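Local structure of glycoside hydrolase, family 11\:clostridium cellulosome enzyme, dockerin type i\:polysaccharide (Clostridium thermocellum, 2C71) at residues Lys26-Val32 / Leu168-Pro173; Val32-Val38 / Ser57-Ile61. The protein probably removes acetyl groups from xylan as a metal-dependent family 4 carbohydrate esterase of the plant cell-wall-degrading cellulosome. One frame throughout, in Å; residues are numbered along the deposited sequence.

Contact 1: Lys26-Val32 / Leu168-Pro173; sequences KLDKYNV and LDIIIP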
loop_
_atom_site.group_PDB
_atom_site.type_symbol
_atom_site.label_atom_id
_atom_site.label_comp_id
_atom_site.label_asym_id
_atom_site.label_seq_id
_atom_site.Cartn_x
_atom_site.Cartn_y
_atom_site.Cartn_z
ATOM N N LYS A 26 -3.623 1.281 15.195
ATOM C CA LYS A 26 -4.009 -0.132 15.198
ATOM C C LYS A 26 -2.793 -1.023 14.990
ATOM O O LYS A 26 -2.642 -2.064 15.629
ATOM C CB LYS A 26 -5.036 -0.439 14.109
ATOM C CG LYS A 26 -6.376 0.237 14.246
ATOM C CD LYS A 26 -7.148 -0.141 15.496
ATOM C CE LYS A 26 -8.444 0.610 15.567
ATOM N NZ LYS A 26 -9.193 0.367 16.759
ATOM N N LEU A 27 -1.931 -0.656 14.046
ATOM C CA LEU A 27 -0.745 -1.471 13.767
ATOM C C LEU A 27 0.175 -1.504 14.970
ATOM O O LEU A 27 0.794 -2.552 15.273
ATOM C CB LEU A 27 -0.036 -0.991 12.520
ATOM C CG LEU A 27 -0.917 -0.993 11.253
ATOM C CD1 LEU A 27 -0.117 -0.334 10.096
ATOM C CD2 LEU A 27 -1.399 -2.357 10.880
ATOM N N ASP A 28 0.274 -0.421 15.722
ATOM C CA ASP A 28 1.053 -0.423 16.966
ATOM C C ASP A 28 0.401 -1.360 17.983
ATOM O O ASP A 28 1.107 -2.100 18.694
ATOM C CB ASP A 28 1.145 0.996 17.579
ATOM C CG ASP A 28 2.079 1.966 16.864
ATOM O OD1 ASP A 28 2.969 1.518 16.115
ATOM O OD2 ASP A 28 1.909 3.198 17.127
ATOM N N LYS A 29 -0.919 -1.290 18.134
ATOM C CA LYS A 29 -1.626 -2.117 19.105
ATOM C C LYS A 29 -1.337 -3.584 18.912
ATOM O O LYS A 29 -1.160 -4.334 19.876
ATOM C CB LYS A 29 -3.134 -1.847 19.007
ATOM C CG LYS A 29 -4.051 -2.614 19.914
ATOM C CD LYS A 29 -5.582 -2.275 19.437
ATOM C CE LYS A 29 -6.627 -2.905 20.248
ATOM N NZ LYS A 29 -7.956 -2.427 19.800
ATOM N N TYR A 30 -1.288 -4.014 17.656
ATOM C CA TYR A 30 -1.075 -5.430 17.304
ATOM C C TYR A 30 0.365 -5.777 16.948
ATOM O O TYR A 30 0.671 -6.921 16.644
ATOM C CB TYR A 30 -2.016 -5.828 16.146
ATOM C CG TYR A 30 -3.439 -5.728 16.525
ATOM C CD1 TYR A 30 -3.940 -6.605 17.450
ATOM C CD2 TYR A 30 -4.314 -4.780 15.968
ATOM C CE1 TYR A 30 -5.263 -6.506 17.868
ATOM C CE2 TYR A 30 -5.635 -4.693 16.369
ATOM C CZ TYR A 30 -6.116 -5.561 17.327
ATOM O OH TYR A 30 -7.419 -5.513 17.784
ATOM N N ASN A 31 1.241 -4.779 16.993
ATOM C CA ASN A 31 2.640 -4.971 16.637
ATOM C C ASN A 31 2.805 -5.510 15.221
ATOM O O ASN A 31 3.573 -6.444 14.986
ATOM C CB ASN A 31 3.325 -5.905 17.639
ATOM C CG ASN A 31 4.830 -5.939 17.468
ATOM O OD1 ASN A 31 5.476 -6.949 17.749
ATOM N ND2 ASN A 31 5.399 -4.831 17.007
ATOM N N VAL A 32 2.078 -4.916 14.280
ATOM C CA VAL A 32 2.040 -5.418 12.911
ATOM C C VAL A 32 2.698 -4.440 11.945
ATOM O O VAL A 32 2.487 -3.230 12.030
ATOM C CB VAL A 32 0.596 -5.689 12.450
ATOM C CG1 VAL A 32 0.525 -5.737 10.931
ATOM C CG2 VAL A 32 0.080 -6.985 13.056
ATOM N N LEU A 168 -9.447 -3.580 11.026
ATOM C CA LEU A 168 -8.199 -4.229 11.417
ATOM C C LEU A 168 -8.318 -4.945 12.776
ATOM O O LEU A 168 -7.586 -5.900 13.011
ATOM C CB LEU A 168 -7.041 -3.223 11.464
ATOM C CG LEU A 168 -6.741 -2.536 10.125
ATOM C CD1 LEU A 168 -5.635 -1.490 10.323
ATOM C CD2 LEU A 168 -6.304 -3.534 9.081
ATOM N N ASP A 169 -9.226 -4.477 13.631
ATOM C CA ASP A 169 -9.489 -5.189 14.911
ATOM C C ASP A 169 -10.046 -6.572 14.744
ATOM O O ASP A 169 -9.990 -7.349 15.707
ATOM C CB ASP A 169 -10.420 -4.389 15.827
ATOM C CG ASP A 169 -9.760 -3.167 16.410
ATOM O OD1 ASP A 169 -8.606 -3.257 16.917
ATOM O OD2 ASP A 169 -10.411 -2.099 16.386
ATOM N N ILE A 170 -10.623 -6.893 13.574
ATOM C CA ILE A 170 -11.057 -8.230 13.215
ATOM C C ILE A 170 -10.004 -8.914 12.356
ATOM O O ILE A 170 -9.627 -10.066 12.613
ATOM C CB ILE A 170 -12.416 -8.212 12.518
ATOM C CG1 ILE A 170 -13.474 -7.618 13.428
ATOM C CG2 ILE A 170 -12.803 -9.593 12.034
ATOM C CD1 ILE A 170 -14.760 -7.234 12.701
ATOM N N ILE A 171 -9.537 -8.240 11.300
ATOM C CA ILE A 171 -8.586 -8.855 10.369
ATOM C C ILE A 171 -7.350 -9.384 11.062
ATOM O O ILE A 171 -6.930 -10.522 10.786
ATOM C CB ILE A 171 -8.196 -7.838 9.269
ATOM C CG1 ILE A 171 -9.410 -7.485 8.377
ATOM C CG2 ILE A 171 -7.052 -8.365 8.438
ATOM C CD1 ILE A 171 -9.203 -6.228 7.552
ATOM N N ILE A 172 -6.697 -8.540 11.857
ATOM C CA ILE A 172 -5.388 -8.925 12.400
ATOM C C ILE A 172 -5.524 -10.137 13.354
ATOM O O ILE A 172 -4.845 -11.149 13.160
ATOM C CB ILE A 172 -4.618 -7.712 12.923
ATOM C CG1 ILE A 172 -4.210 -6.816 11.758
ATOM C CG2 ILE A 172 -3.388 -8.222 13.725
ATOM C CD1 ILE A 172 -3.705 -5.444 12.173
ATOM N N PRO A 173 -6.400 -10.065 14.365
ATOM C CA PRO A 173 -6.528 -11.259 15.247
ATOM C C PRO A 173 -6.971 -12.511 14.504
ATOM O O PRO A 173 -6.489 -13.609 14.787
ATOM C CB PRO A 173 -7.513 -10.790 16.302
ATOM C CG PRO A 173 -7.399 -9.296 16.329
ATOM C CD PRO A 173 -7.151 -8.919 14.915
#
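Tyr-30 and Asp-169 both carry CG anti to their own carbonyl carbon (chi1 -63° and -71°), which swings the phenol and the carboxylate into the interface between helices 17-30 and 164-177 of the NodB-type deacetylase fold. The short helical segments run in roughly the same direction, crossing at -36° with their axes 10.6 Å apart at closest approach. Tyrosine suits the middle of this interface because its ring is a knob set among Leu-168, Asp-169, Ile-172 and Pro-173 while its hydroxyl reaches the carboxylate of Asp-169. Ile-172 and Pro-173 lie over one ring face, offset from its centre; the aliphatic CG of Lys-29 covers the centre of the other. Deeper in, Ile-172 spreads two branches: CG2 meets Val-32 CG2 tip to tip at 3.7 Å, and CD1 touches Leu-27 CD2 at 4.1 Å. Leu-168 CD1 packs on the CB of Lys-26, so that lysine is apolar at its root and charged at its end. Beyond the tyrosine, Asn-31, with positive phi, closes helix 17-30 in a Schellman motif, and Lys-176 bonds to the carbonyl of Tyr-30. On the more exposed side Asp-169 collects three donors, an arrangement that would probably stabilise its anionic form. In a salt-bridge network, Lys-26, bent at chi2, brings NZ to the syn side of Asp-169 OD2 at 2.8 Å, whereas the extended Lys-29 sets NZ above the carboxylate plane, 3.1 Å from OD1. The same OD1, at the edge of the phenol ring and near its plane, takes a second bond, the carboxylate's third, on its anti side from Tyr-30 OH at 2.7 Å.

Contact 2: Val32-Val38 / Ser57-Ile61; sequences VKATFMV and SGHEI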
loop_
_atom_site.group_PDB
_atom_site.type_symbol
_atom_site.label_atom_id
_atom_site.label_comp_id
_atom_site.label_asym_id
_atom_site.label_seq_id
_atom_site.Cartn_x
_atom_site.Cartn_y
_atom_site.Cartn_z
ATOM N N VAL A 32 2.078 -4.916 14.280
ATOM C CA VAL A 32 2.040 -5.418 12.911
ATOM C C VAL A 32 2.698 -4.440 11.945
ATOM O O VAL A 32 2.487 -3.230 12.030
ATOM C CB VAL A 32 0.596 -5.689 12.450
ATOM C CG1 VAL A 32 0.525 -5.737 10.931
ATOM C CG2 VAL A 32 0.080 -6.985 13.056
ATOM N N LYS A 33 3.497 -4.972 11.026
ATOM C CA LYS A 33 4.116 -4.152 9.962
ATOM C C LYS A 33 3.270 -4.166 8.728
ATOM O O LYS A 33 2.679 -5.185 8.402
ATOM C CB LYS A 33 5.530 -4.693 9.633
ATOM C CG LYS A 33 6.498 -4.586 10.868
ATOM C CD LYS A 33 7.877 -5.088 10.578
ATOM C CE LYS A 33 8.761 -5.070 11.894
ATOM N NZ LYS A 33 8.178 -5.815 13.103
ATOM N N ALA A 34 3.285 -3.065 7.992
ATOM C CA ALA A 34 2.472 -2.899 6.774
ATOM C C ALA A 34 3.241 -2.038 5.786
ATOM O O ALA A 34 4.353 -1.584 6.043
ATOM C CB ALA A 34 1.115 -2.327 7.106
ATOM N N THR A 35 2.610 -1.801 4.637
ATOM C CA THR A 35 3.167 -0.982 3.568
ATOM C C THR A 35 2.158 0.100 3.188
ATOM O O THR A 35 0.978 -0.211 3.012
ATOM C CB THR A 35 3.533 -1.813 2.336
ATOM O OG1 THR A 35 4.369 -2.918 2.738
ATOM C CG2 THR A 35 4.260 -1.011 1.280
ATOM N N PHE A 36 2.616 1.327 3.070
ATOM C CA PHE A 36 1.787 2.493 2.694
ATOM C C PHE A 36 2.196 2.956 1.307
ATOM O O PHE A 36 3.360 3.302 1.099
ATOM C CB PHE A 36 1.951 3.617 3.714
ATOM C CG PHE A 36 1.405 3.267 5.062
ATOM C CD1 PHE A 36 2.148 2.536 5.991
ATOM C CD2 PHE A 36 0.092 3.612 5.396
ATOM C CE1 PHE A 36 1.574 2.165 7.184
ATOM C CE2 PHE A 36 -0.456 3.239 6.610
ATOM C CZ PHE A 36 0.314 2.517 7.499
ATOM N N MET A 37 1.253 2.965 0.387
ATOM C CA MET A 37 1.460 3.430 -1.001
ATOM C C MET A 37 0.955 4.867 -1.030
ATOM O O MET A 37 -0.260 5.118 -0.986
ATOM C CB MET A 37 0.731 2.527 -2.009
ATOM C CG MET A 37 1.028 1.060 -1.845
ATOM S SD MET A 37 2.751 0.530 -1.910
ATOM C CE MET A 37 3.013 0.641 -3.691
ATOM N N VAL A 38 1.898 5.796 -1.011
ATOM C CA VAL A 38 1.583 7.218 -0.751
ATOM C C VAL A 38 1.522 8.030 -2.024
ATOM O O VAL A 38 2.110 7.714 -3.073
ATOM C CB VAL A 38 2.582 7.840 0.248
ATOM C CG1 VAL A 38 2.548 7.094 1.579
ATOM C CG2 VAL A 38 3.970 7.934 -0.304
ATOM N N SER A 57 8.593 2.713 12.620
ATOM C CA SER A 57 7.761 1.655 13.157
ATOM C C SER A 57 7.862 0.356 12.374
ATOM O O SER A 57 7.094 -0.573 12.601
ATOM C CB SER A 57 6.313 2.122 13.266
ATOM O OG SER A 57 6.181 3.315 13.955
ATOM N N GLY A 58 8.797 0.297 11.406
ATOM C CA GLY A 58 9.039 -0.906 10.629
ATOM C C GLY A 58 8.188 -1.072 9.385
ATOM O O GLY A 58 8.221 -2.124 8.744
ATOM N N HIS A 59 7.384 -0.069 9.054
ATOM C CA HIS A 59 6.565 -0.127 7.860
ATOM C C HIS A 59 7.390 0.245 6.653
ATOM O O HIS A 59 8.471 0.857 6.768
ATOM C CB HIS A 59 5.357 0.805 7.997
ATOM C CG HIS A 59 4.567 0.562 9.237
ATOM N ND1 HIS A 59 4.014 -0.660 9.491
ATOM C CD2 HIS A 59 4.255 1.396 10.241
ATOM C CE1 HIS A 59 3.402 -0.550 10.654
ATOM N NE2 HIS A 59 3.531 0.669 11.135
ATOM N N GLU A 60 6.885 -0.070 5.484
ATOM C CA GLU A 60 7.485 0.263 4.190
ATOM C C GLU A 60 6.633 1.323 3.499
ATOM O O GLU A 60 5.402 1.349 3.677
ATOM C CB GLU A 60 7.621 -0.996 3.367
ATOM C CG GLU A 60 8.213 -0.797 1.995
ATOM C CD GLU A 60 8.575 -2.060 1.270
ATOM O OE1 GLU A 60 8.163 -3.148 1.706
ATOM O OE2 GLU A 60 9.278 -1.953 0.241
ATOM N N ILE A 61 7.264 2.149 2.671
ATOM C CA ILE A 61 6.559 3.146 1.870
ATOM C C ILE A 61 6.797 2.820 0.389
ATOM O O ILE A 61 7.948 2.649 -0.055
ATOM C CB ILE A 61 7.069 4.583 2.197
ATOM C CG1 ILE A 61 6.843 4.895 3.688
ATOM C CG2 ILE A 61 6.373 5.584 1.289
ATOM C CD1 ILE A 61 7.423 6.239 4.101
HETATM O O HOH W 1 4.739 -2.004 13.566
#
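Strand 35-38 and the start of strand 60-63 run parallel, with Thr-35 paired to Glu-60 and Phe-36 to Ile-61. Glu-60 lends its backbone to both neighbours of Thr-35: its N-H bonds to Ala-34 O at 3.0 Å, nearly straight, and its carbonyl accepts from Phe-36 N at 2.9 Å. CA-H...O contacts from Thr-35 to Glu-60 O and from Ile-61 to Phe-36 O fill in between. Ahead of the pairing, a water bonds to the carbonyls of Val-32 and Ser-57, and Gly-58 is the C-prime residue of the Schellman motif ending helix 45-56; its positive phi would press a side chain against the preceding carbonyl.

His-59 extends the pairing with its side chain. Its chi1 of -53° lays the ring alongside Val-32 to Ala-34, so that ND1 accepts from Ala-34 N at 2.9 Å, close to the ring plane though bent at 144°. Accepting this bond requires ND1 to be unprotonated. The edge of the Phe-36 ring meets one face of the imidazole in a T-shaped stack, planes 76° apart, while Ser-57 O lies over the opposite face. Ile-61 shares the Phe-36 side of the sheet, its CG2 touching Val-38 CG2 at 3.7 Å, and both residues pack on Ile-51 of helix 45-56. Thr-35 and Glu-60 project together from the other side, where beta-branched threonine suits a strand; Thr-35 OG1 bonds to Leu-185 N and the extended Glu-60 reaches Thr-186. The bound magnesium ion lies about 10 Å from the side chain of Val-38, at the end of strand 35-38. With helix 45-56 linking the strands, this is a beta-alpha-beta unit of the NodB-homology fold.

Overall arrangement
Contacts 1 and 2 lie 13 Å apart between centres and share Val-32, where the chain passes from helix 17-30 toward strand 35-38. Along the sequence, segment 32-38 starts at the last residue of 26-32, and 57-61 follows well before 168-173, so a local beta-alpha-beta pairing is enclosed by a long-range helix pair. Contact 1 lies on the periphery, partly buried; contact 2 is buried in the central parallel sheet. Leu-27 joins them: its CD1 packs 3.6 Å from CE1 of His-59 and also touches Ala-34 and Phe-36. Helix 17-30 thus packs on helix 164-177 and on the sheet, whose strand 6-12 leads to Asp-13, a magnesium ligand with His-64.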